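Local structure of rhodopsin (Todarodes pacificus, 2Z73) at residues N52-V55 against I56-T60; M92-S95 against C96-K100; M155-F158 against V159-S163. The protein absorbs light through bound retinal, whose isomerization from 11-cis to all-trans activates G-protein signalling to phospholipase C in squid vision. All blocks are in the same frame, centred on the assembly; numbering follows the deposited sequence.

Contact 1 (N52-V55 against I56-T60); sequences NGIV and IYLFT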
# COMPACT_ATOMS: atom_id res chain seq x y z
N ASN A 52 -0.55 -11.37 2.27
CA ASN A 52 0.45 -10.93 1.30
C ASN A 52 1.29 -12.09 0.80
O ASN A 52 1.77 -12.06 -0.33
CB ASN A 52 1.32 -9.83 1.90
CG ASN A 52 0.60 -8.48 1.96
OD1 ASN A 52 0.14 -7.95 0.94
ND2 ASN A 52 0.49 -7.93 3.16
N GLY A 53 1.48 -13.10 1.65
CA GLY A 53 2.26 -14.25 1.23
C GLY A 53 1.52 -14.95 0.10
O GLY A 53 2.10 -15.33 -0.91
N ILE A 54 0.21 -15.10 0.28
CA ILE A 54 -0.61 -15.76 -0.71
C ILE A 54 -0.54 -15.07 -2.07
O ILE A 54 -0.43 -15.73 -3.10
CB ILE A 54 -2.07 -15.81 -0.27
CG1 ILE A 54 -2.18 -16.58 1.04
CG2 ILE A 54 -2.91 -16.45 -1.35
CD1 ILE A 54 -3.60 -16.80 1.51
N VAL A 55 -0.63 -13.74 -2.08
CA VAL A 55 -0.57 -13.04 -3.35
C VAL A 55 0.80 -13.26 -3.98
O VAL A 55 0.89 -13.61 -5.16
CB VAL A 55 -0.90 -11.50 -3.20
CG1 VAL A 55 -0.43 -10.99 -1.86
CG2 VAL A 55 -0.25 -10.70 -4.33
N ILE A 56 1.86 -13.11 -3.20
CA ILE A 56 3.19 -13.34 -3.73
C ILE A 56 3.34 -14.78 -4.25
O ILE A 56 3.88 -15.00 -5.33
CB ILE A 56 4.28 -13.11 -2.68
CG1 ILE A 56 4.29 -11.65 -2.23
CG2 ILE A 56 5.64 -13.52 -3.25
CD1 ILE A 56 5.36 -11.34 -1.19
N TYR A 57 2.86 -15.74 -3.47
CA TYR A 57 2.95 -17.15 -3.86
C TYR A 57 2.16 -17.38 -5.14
O TYR A 57 2.73 -17.79 -6.15
CB TYR A 57 2.40 -18.05 -2.74
CG TYR A 57 2.39 -19.54 -3.06
CD1 TYR A 57 1.19 -20.21 -3.28
CD2 TYR A 57 3.58 -20.26 -3.16
CE1 TYR A 57 1.17 -21.56 -3.57
CE2 TYR A 57 3.56 -21.61 -3.46
CZ TYR A 57 2.36 -22.26 -3.67
OH TYR A 57 2.33 -23.60 -3.97
N LEU A 58 0.86 -17.09 -5.10
CA LEU A 58 0.00 -17.27 -6.27
C LEU A 58 0.43 -16.49 -7.52
O LEU A 58 0.46 -17.04 -8.62
CB LEU A 58 -1.44 -16.91 -5.91
CG LEU A 58 -2.41 -18.07 -5.66
CD1 LEU A 58 -1.70 -19.26 -5.03
CD2 LEU A 58 -3.56 -17.61 -4.78
N PHE A 59 0.78 -15.21 -7.36
CA PHE A 59 1.18 -14.43 -8.52
C PHE A 59 2.50 -14.86 -9.17
O PHE A 59 2.62 -14.81 -10.39
CB PHE A 59 1.22 -12.92 -8.19
CG PHE A 59 -0.10 -12.21 -8.44
CD1 PHE A 59 -1.15 -12.32 -7.54
CD2 PHE A 59 -0.28 -11.46 -9.59
CE1 PHE A 59 -2.37 -11.67 -7.78
CE2 PHE A 59 -1.49 -10.81 -9.85
CZ PHE A 59 -2.54 -10.92 -8.94
N THR A 60 3.48 -15.28 -8.38
CA THR A 60 4.74 -15.72 -8.97
C THR A 60 4.65 -17.14 -9.55
O THR A 60 5.46 -17.51 -10.39
CB THR A 60 5.91 -15.73 -7.96
OG1 THR A 60 5.49 -16.38 -6.75
CG2 THR A 60 6.38 -14.33 -7.66

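Contact 2 (M92-S95 against C96-K100); sequences MTIS and CFLKK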
# COMPACT_ATOMS: atom_id res chain seq x y z
N MET A 92 6.33 -4.90 18.31
CA MET A 92 5.32 -4.09 18.98
C MET A 92 4.48 -4.91 19.93
O MET A 92 4.36 -4.58 21.11
CB MET A 92 4.40 -3.39 17.97
CG MET A 92 3.52 -2.32 18.62
SD MET A 92 2.38 -1.42 17.53
CE MET A 92 1.54 -0.44 18.72
N THR A 93 3.90 -5.99 19.42
CA THR A 93 3.06 -6.85 20.24
C THR A 93 3.71 -7.20 21.57
O THR A 93 3.08 -7.07 22.61
CB THR A 93 2.72 -8.13 19.47
OG1 THR A 93 2.09 -7.78 18.24
CG2 THR A 93 1.77 -9.03 20.29
N ILE A 94 4.97 -7.64 21.54
CA ILE A 94 5.66 -8.00 22.77
C ILE A 94 5.85 -6.76 23.64
O ILE A 94 5.71 -6.82 24.86
CB ILE A 94 7.03 -8.66 22.48
CG1 ILE A 94 6.81 -10.06 21.89
CG2 ILE A 94 7.87 -8.77 23.74
CD1 ILE A 94 6.04 -10.98 22.80
N SER A 95 6.16 -5.63 23.01
CA SER A 95 6.35 -4.38 23.73
C SER A 95 5.09 -4.00 24.48
O SER A 95 5.15 -3.58 25.64
CB SER A 95 6.74 -3.26 22.77
OG SER A 95 8.12 -3.32 22.49
N CYS A 96 3.95 -4.15 23.82
CA CYS A 96 2.69 -3.81 24.46
C CYS A 96 2.45 -4.66 25.70
O CYS A 96 2.29 -4.13 26.80
CB CYS A 96 1.53 -3.97 23.48
SG CYS A 96 1.46 -2.67 22.22
N PHE A 97 2.44 -5.98 25.54
CA PHE A 97 2.20 -6.87 26.68
C PHE A 97 3.09 -6.65 27.88
O PHE A 97 2.81 -7.17 28.95
CB PHE A 97 2.32 -8.34 26.25
CG PHE A 97 1.32 -8.74 25.21
CD1 PHE A 97 0.04 -8.19 25.21
CD2 PHE A 97 1.66 -9.66 24.24
CE1 PHE A 97 -0.89 -8.56 24.24
CE2 PHE A 97 0.74 -10.04 23.27
CZ PHE A 97 -0.53 -9.49 23.26
N LEU A 98 4.16 -5.87 27.72
CA LEU A 98 5.07 -5.58 28.83
C LEU A 98 4.96 -4.11 29.17
O LEU A 98 5.61 -3.60 30.09
CB LEU A 98 6.52 -5.88 28.43
CG LEU A 98 6.88 -7.34 28.16
CD1 LEU A 98 8.29 -7.40 27.58
CD2 LEU A 98 6.76 -8.15 29.45
N LYS A 99 4.13 -3.41 28.39
CA LYS A 99 3.92 -1.99 28.58
C LYS A 99 5.24 -1.24 28.46
O LYS A 99 5.45 -0.24 29.14
CB LYS A 99 3.28 -1.75 29.94
CG LYS A 99 1.89 -2.40 30.04
CD LYS A 99 1.60 -3.01 31.39
CE LYS A 99 1.39 -1.95 32.45
NZ LYS A 99 1.02 -2.58 33.75
N LYS A 100 6.12 -1.72 27.57
CA LYS A 100 7.42 -1.09 27.36
C LYS A 100 8.18 -1.66 26.16
O LYS A 100 8.07 -2.85 25.87
CB LYS A 100 8.28 -1.25 28.61
CG LYS A 100 9.65 -0.62 28.51
CD LYS A 100 10.31 -0.48 29.88
CE LYS A 100 9.45 0.36 30.82
NZ LYS A 100 9.09 1.67 30.21

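Contact 3 (M155-F158 against V159-S163); sequences MIIF and VWLWS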
# COMPACT_ATOMS: atom_id res chain seq x y z
N MET A 155 11.18 0.28 -13.35
CA MET A 155 10.25 1.01 -12.50
C MET A 155 10.35 0.61 -11.02
O MET A 155 10.45 1.49 -10.15
CB MET A 155 8.81 0.85 -13.03
CG MET A 155 8.53 1.77 -14.24
SD MET A 155 7.20 1.31 -15.40
CE MET A 155 5.80 2.17 -14.68
N ILE A 156 10.36 -0.68 -10.71
CA ILE A 156 10.46 -1.06 -9.30
C ILE A 156 11.80 -0.62 -8.70
O ILE A 156 11.87 -0.24 -7.53
CB ILE A 156 10.28 -2.59 -9.06
CG1 ILE A 156 11.53 -3.35 -9.48
CG2 ILE A 156 9.07 -3.09 -9.83
CD1 ILE A 156 11.46 -4.83 -9.18
N ILE A 157 12.86 -0.65 -9.51
CA ILE A 157 14.17 -0.21 -9.04
C ILE A 157 14.04 1.25 -8.63
O ILE A 157 14.63 1.68 -7.62
CB ILE A 157 15.25 -0.30 -10.14
CG1 ILE A 157 15.58 -1.77 -10.44
CG2 ILE A 157 16.51 0.43 -9.69
CD1 ILE A 157 16.67 -1.95 -11.48
N PHE A 158 13.29 2.03 -9.41
CA PHE A 158 13.08 3.43 -9.06
C PHE A 158 12.33 3.45 -7.73
O PHE A 158 12.68 4.20 -6.81
CB PHE A 158 12.25 4.15 -10.12
CG PHE A 158 11.62 5.43 -9.61
CD1 PHE A 158 12.42 6.50 -9.22
CD2 PHE A 158 10.24 5.54 -9.50
CE1 PHE A 158 11.85 7.67 -8.70
CE2 PHE A 158 9.66 6.71 -8.98
CZ PHE A 158 10.47 7.78 -8.58
N VAL A 159 11.30 2.62 -7.65
CA VAL A 159 10.49 2.53 -6.45
C VAL A 159 11.36 2.26 -5.22
O VAL A 159 11.26 2.96 -4.22
CB VAL A 159 9.47 1.38 -6.53
CG1 VAL A 159 8.64 1.35 -5.26
CG2 VAL A 159 8.59 1.54 -7.78
N TRP A 160 12.21 1.24 -5.30
CA TRP A 160 13.07 0.92 -4.18
C TRP A 160 14.00 2.06 -3.82
O TRP A 160 14.07 2.47 -2.67
CB TRP A 160 13.86 -0.37 -4.44
CG TRP A 160 13.07 -1.63 -4.15
CD1 TRP A 160 12.15 -2.23 -4.95
CD2 TRP A 160 13.13 -2.42 -2.95
NE1 TRP A 160 11.63 -3.35 -4.33
CE2 TRP A 160 12.22 -3.48 -3.10
CE3 TRP A 160 13.87 -2.33 -1.76
CZ2 TRP A 160 12.02 -4.45 -2.11
CZ3 TRP A 160 13.67 -3.29 -0.77
CH2 TRP A 160 12.75 -4.34 -0.96
N LEU A 161 14.70 2.60 -4.80
CA LEU A 161 15.61 3.72 -4.53
C LEU A 161 14.84 4.86 -3.90
O LEU A 161 15.23 5.39 -2.85
CB LEU A 161 16.28 4.19 -5.82
CG LEU A 161 17.63 3.54 -6.08
CD1 LEU A 161 18.52 3.74 -4.86
CD2 LEU A 161 17.46 2.05 -6.36
N TRP A 162 13.74 5.25 -4.53
CA TRP A 162 12.91 6.33 -4.03
C TRP A 162 12.54 6.08 -2.56
O TRP A 162 12.86 6.89 -1.69
CB TRP A 162 11.65 6.42 -4.89
CG TRP A 162 10.75 7.56 -4.56
CD1 TRP A 162 9.66 7.52 -3.73
CD2 TRP A 162 10.83 8.90 -5.06
NE1 TRP A 162 9.06 8.76 -3.69
CE2 TRP A 162 9.77 9.62 -4.49
CE3 TRP A 162 11.72 9.55 -5.93
CZ2 TRP A 162 9.55 10.98 -4.77
CZ3 TRP A 162 11.50 10.90 -6.20
CH2 TRP A 162 10.43 11.60 -5.62
N SER A 163 11.88 4.95 -2.30
CA SER A 163 11.45 4.59 -0.95
C SER A 163 12.56 4.65 0.10
O SER A 163 12.37 5.20 1.18
CB SER A 163 10.86 3.19 -0.96
OG SER A 163 9.76 3.12 -1.83

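Contact 1 (N52-V55 against I56-T60)
Val55 and Phe59, one turn apart on the first transmembrane helix of this seven-helix receptor, meet obliquely: the methyl CG2 of Val55 lies 3.7 Å from CD1 of the Phe59 ring. The carbonyl O of Val55 is at the edge of the same ring, near its plane, so the phenyl group is met by both a methyl and an oxygen of one residue. A second i to i+4 pair runs up the neighbouring stripe of the helix. Ile54 and Leu58 lie side by side and point the same way, with Ile54 CG2 3.7 Å from Leu58 CD2. Beneath both pairs run alpha-helical bonds, Leu58 N to Ile54 O and Phe59 N to Val55 O, each 2.7 Å.

Val55 and Ile56 rest on Ala77 of helix 70-87, while Leu58 and Phe59 share Phe322 of helix 320-329, where Leu58 also touches Ala325 and Ile326. Asn52, a turn earlier, gives its ND2 to Ala308 O, a polar link between the first and seventh transmembrane segments. At the cytoplasmic end the hydroxyl of Thr60 turns back along the helix, its chi1 of 47° bringing OG1 to 2.6 Å from Ile56 O, which also accepts the backbone N of Thr60.

Contact 2 (M92-S95 against C96-K100)
Thr93 and Phe97 lie side by side near the extracellular end of the second transmembrane helix, pointing the same way. From CB of Phe97, 3.9 Å from Thr93 O, the side chain leaves with CG anti to its own carbonyl carbon (chi1 -61°), and this folds the ring back over the preceding turn. CG and CD2 pass close to Thr93 O, which sits 3.3 Å above the ring plane, offset toward the rim. Farther out CE2 meets the methyl CG2 of Thr93 at 3.3 Å, and CZ at the tip is 3.8 Å from that methyl. The threonine thus offers its methyl to the ring, while its OG1 makes weak hydrogen bonds to Gly88 O and Gly38 O, the latter on helix 31-61.

Past Phe97 the helix closes in a Schellman motif, with Lys99 at positive phi (59°). Ser95 O takes Lys100 N at 2.9 Å and Leu98 N at 3.2 Å from opposite faces of its carbonyl plane; the Leu98 donor stands well above that plane. The hydroxyl of Ser95 bonds back to Leu91 O. Beyond the turn, Lys99 forms a salt bridge with Asp31 and Lys100 NZ bonds to Tyr13 O.

Two N-H groups where the helix stops, those of Leu98 and Lys100, are thus taken up by one carbonyl, and both lysine ammonium groups are tied to the N-terminal part of the receptor.

Contact 3 (M155-F158 against V159-S163)
Phe158 and Trp162 pack side by side along one flank of the fourth transmembrane helix, with Phe158 CE1 3.4 Å from Trp162 CE3. Both have CG anti to the backbone N, Phe158 at chi1 161° and Trp162 at -175°, and point the same way. The rings are inclined to each other by 50°, neither stacked nor edge-to-face. CZ of Phe158 lies over one face of the indole, offset toward its rim. In return, Trp162 CB makes a CH-pi contact over the face of the phenyl ring, 4.3 Å from its centroid. On another flank Ile157 CG2 and Leu161 CD2 lie alongside at 3.8 Å, while Trp160 holds the edge of its indole toward Ile156 O, which is 3.3 Å from CD1.

These side chains are spaced by regular i to i+4 backbone bonds, among them Trp162 N to Phe158 O at 2.7 Å. Ser163 adds its hydroxyl to the series: OG reaches Val159 O at 2.8 Å from above the carbonyl plane, so this oxygen accepts both the N-H and the side chain of Ser163.

Farther out, helix 104-138 supplies a row of methionines: Met128 against Phe158, Met124 against Trp162 and Met121 against Val159 and Ser163. Trp166 meets Trp162 edge-to-face, carrying the aromatic run one turn on. Trp160 NE1 bonds to Asn75 OD1 of helix 70-87. Here the fourth helix offers aromatic rings and Val159 to methionines of helix 104-138, and the indole N-H of Trp160 adds a directional polar tie to Asn75.

All three contacts are local and none touches another: contacts 1 and 3 each lie within one helix of the seven-helix bundle, and contact 2 runs off the end of one. Contact 1 and contact 2 are partly buried; contact 3 is a surface contact. Helix 70-87 links contacts 1 and 3, receiving side chains from both, though their nearest atoms are about 10 Å apart. Contact 2 packs instead on the extracellular part of helix 31-61, the helix whose cytoplasmic end holds contact 1; the centres of these two are about 30 Å apart. Chemistry follows place: aliphatic branches with one phenyl ring in contact 1, an inclined phenyl-indole pair in contact 3, and a helix terminus with charged lysines in contact 2.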